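Putative methyl-accepting chemotaxis signal transduction protein (Campylobacter jejuni subsp. jejuni serotype O:2, PDB 4XMR) binds isoleucine in its tandem PAS sensory domain and, as a chemoreceptor, probably relays that signal across the membrane. Local coordinates at residues 19-24 with 172-177. Numbering follows the deposited sequence.
Sequences TDLLKV and KTPGNT
L21 reaches from the helix into the loop 172-177 with both branches of its fork: CD2 lies 3.7 Å from CG of P174, and CD1 packs 3.8 Å from CA of G175. A chi1 of -60° puts its CG beside the backbone N, anti to the carbonyl carbon, and the fork then places one methyl on each loop residue. Proline suits its place by offering CB and CG of its rigid apolar ring, without an N-H to satisfy; glycine, with no side chain and a positive phi of 80° that favours this residue, lets CD1 come close to its CA. One turn further along, V24 sets CG1 4.4 Å from CD of P174 and 4.3 Å from the methyl CG2 of T173. In this tandem PAS sensory domain, the contact joins the long helix 9-48 to the link between helix 163-171 and strand 177-180, the first strand in sequence of the five-stranded sheet, probably the second PAS-like module. V24 and P174 also pack on P174 and V24 of the second subunit, placing this face beside the dimer interface. A water bridges the two backbones, donating to O of L21 (2.7 Å) and to O of P174 (2.9 Å). CG2 of T177 lies 4.0 Å from O of L21, while its OG1 adds a further link to the helix, a hydrogen bond with OG1 of T25.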
loop_
_atom_site.group_PDB
_atom_site.type_symbol
_atom_site.label_atom_id
_atom_site.label_comp_id
_atom_site.label_asym_id
_atom_site.label_seq_id
_atom_site.Cartn_x
_atom_site.Cartn_y
_atom_site.Cartn_z
ATOM N N THR B 19 12.702 15.496 8.159
ATOM C CA THR B 19 11.890 15.856 6.998
ATOM C C THR B 19 11.590 14.618 6.156
ATOM O O THR B 19 10.450 14.405 5.736
ATOM C CB THR B 19 12.609 16.895 6.133
ATOM O OG1 THR B 19 12.802 18.080 6.906
ATOM C CG2 THR B 19 11.785 17.252 4.903
ATOM N N ASP B 20 12.610 13.797 5.927
ATOM C CA ASP B 20 12.417 12.559 5.174
ATOM C C ASP B 20 11.410 11.633 5.842
ATOM O O ASP B 20 10.555 11.035 5.183
ATOM C CB ASP B 20 13.741 11.812 5.002
ATOM C CG ASP B 20 14.683 12.489 4.024
ATOM O OD1 ASP B 20 14.234 13.343 3.235
ATOM O OD2 ASP B 20 15.880 12.141 4.046
ATOM N N LEU B 21 11.508 11.493 7.155
ATOM C CA LEU B 21 10.571 10.617 7.853
ATOM C C LEU B 21 9.152 11.168 7.859
ATOM O O LEU B 21 8.186 10.406 7.716
ATOM C CB LEU B 21 11.054 10.293 9.267
ATOM C CG LEU B 21 12.409 9.586 9.316
ATOM C CD1 LEU B 21 12.691 9.188 10.737
ATOM C CD2 LEU B 21 12.463 8.381 8.384
ATOM N N LEU B 22 9.005 12.476 8.008
ATOM C CA LEU B 22 7.686 13.072 7.890
ATOM C C LEU B 22 7.085 12.786 6.512
ATOM O O LEU B 22 5.897 12.442 6.403
ATOM C CB LEU B 22 7.756 14.576 8.167
ATOM C CG LEU B 22 6.420 15.316 8.067
ATOM C CD1 LEU B 22 5.382 14.733 9.023
ATOM C CD2 LEU B 22 6.637 16.803 8.360
ATOM N N LYS B 23 7.906 12.884 5.470
ATOM C CA LYS B 23 7.432 12.629 4.113
ATOM C C LYS B 23 6.999 11.169 3.935
ATOM O O LYS B 23 6.052 10.897 3.200
ATOM C CB LYS B 23 8.468 13.030 3.061
ATOM C CG LYS B 23 7.912 12.969 1.629
ATOM C CD LYS B 23 8.822 13.588 0.594
ATOM C CE LYS B 23 8.220 13.440 -0.797
ATOM N NZ LYS B 23 6.839 14.011 -0.879
ATOM N N VAL B 24 7.659 10.230 4.615
ATOM C CA VAL B 24 7.198 8.838 4.552
ATOM C C VAL B 24 5.776 8.718 5.103
ATOM O O VAL B 24 4.943 7.985 4.545
ATOM C CB VAL B 24 8.148 7.893 5.315
ATOM C CG1 VAL B 24 7.549 6.484 5.417
ATOM C CG2 VAL B 24 9.506 7.847 4.634
ATOM N N LYS B 172 3.524 1.777 11.738
ATOM C CA LYS B 172 4.679 1.010 11.282
ATOM C C LYS B 172 5.777 1.881 10.691
ATOM O O LYS B 172 6.881 1.413 10.446
ATOM C CB LYS B 172 4.248 -0.039 10.247
ATOM C CG LYS B 172 3.433 -1.195 10.810
ATOM C CD LYS B 172 3.086 -2.193 9.707
ATOM C CE LYS B 172 2.376 -3.421 10.254
ATOM N NZ LYS B 172 3.256 -4.213 11.160
ATOM N N THR B 173 5.470 3.148 10.449
ATOM C CA THR B 173 6.458 4.023 9.833
ATOM C C THR B 173 7.555 4.412 10.821
ATOM O O THR B 173 7.304 4.532 12.019
ATOM C CB THR B 173 5.823 5.328 9.304
ATOM O OG1 THR B 173 5.299 6.098 10.398
ATOM C CG2 THR B 173 4.727 5.037 8.273
ATOM N N PRO B 174 8.774 4.632 10.318
ATOM C CA PRO B 174 9.828 5.169 11.193
ATOM C C PRO B 174 9.510 6.577 11.694
ATOM O O PRO B 174 8.646 7.276 11.155
ATOM C CB PRO B 174 11.049 5.222 10.276
ATOM C CG PRO B 174 10.460 5.300 8.879
ATOM C CD PRO B 174 9.224 4.463 8.927
ATOM N N GLY B 175 10.220 6.991 12.733
ATOM C CA GLY B 175 10.052 8.326 13.268
ATOM C C GLY B 175 8.847 8.458 14.176
ATOM O O GLY B 175 7.872 7.691 14.086
ATOM N N ASN B 176 8.910 9.462 15.048
ATOM C CA ASN B 176 7.806 9.765 15.934
ATOM C C ASN B 176 6.788 10.616 15.190
ATOM O O ASN B 176 6.672 11.837 15.423
ATOM C CB ASN B 176 8.306 10.483 17.176
ATOM C CG ASN B 176 7.210 10.715 18.180
ATOM O OD1 ASN B 176 6.400 9.820 18.451
ATOM N ND2 ASN B 176 7.170 11.917 18.741
ATOM N N THR B 177 6.076 9.967 14.268
ATOM C CA THR B 177 5.127 10.658 13.414
ATOM C C THR B 177 3.700 10.369 13.849
ATOM O O THR B 177 3.405 9.324 14.434
ATOM C CB THR B 177 5.307 10.281 11.941
ATOM O OG1 THR B 177 5.130 8.867 11.805
ATOM C CG2 THR B 177 6.699 10.662 11.435
HETATM O O HOH W 1 7.314 8.112 8.760
#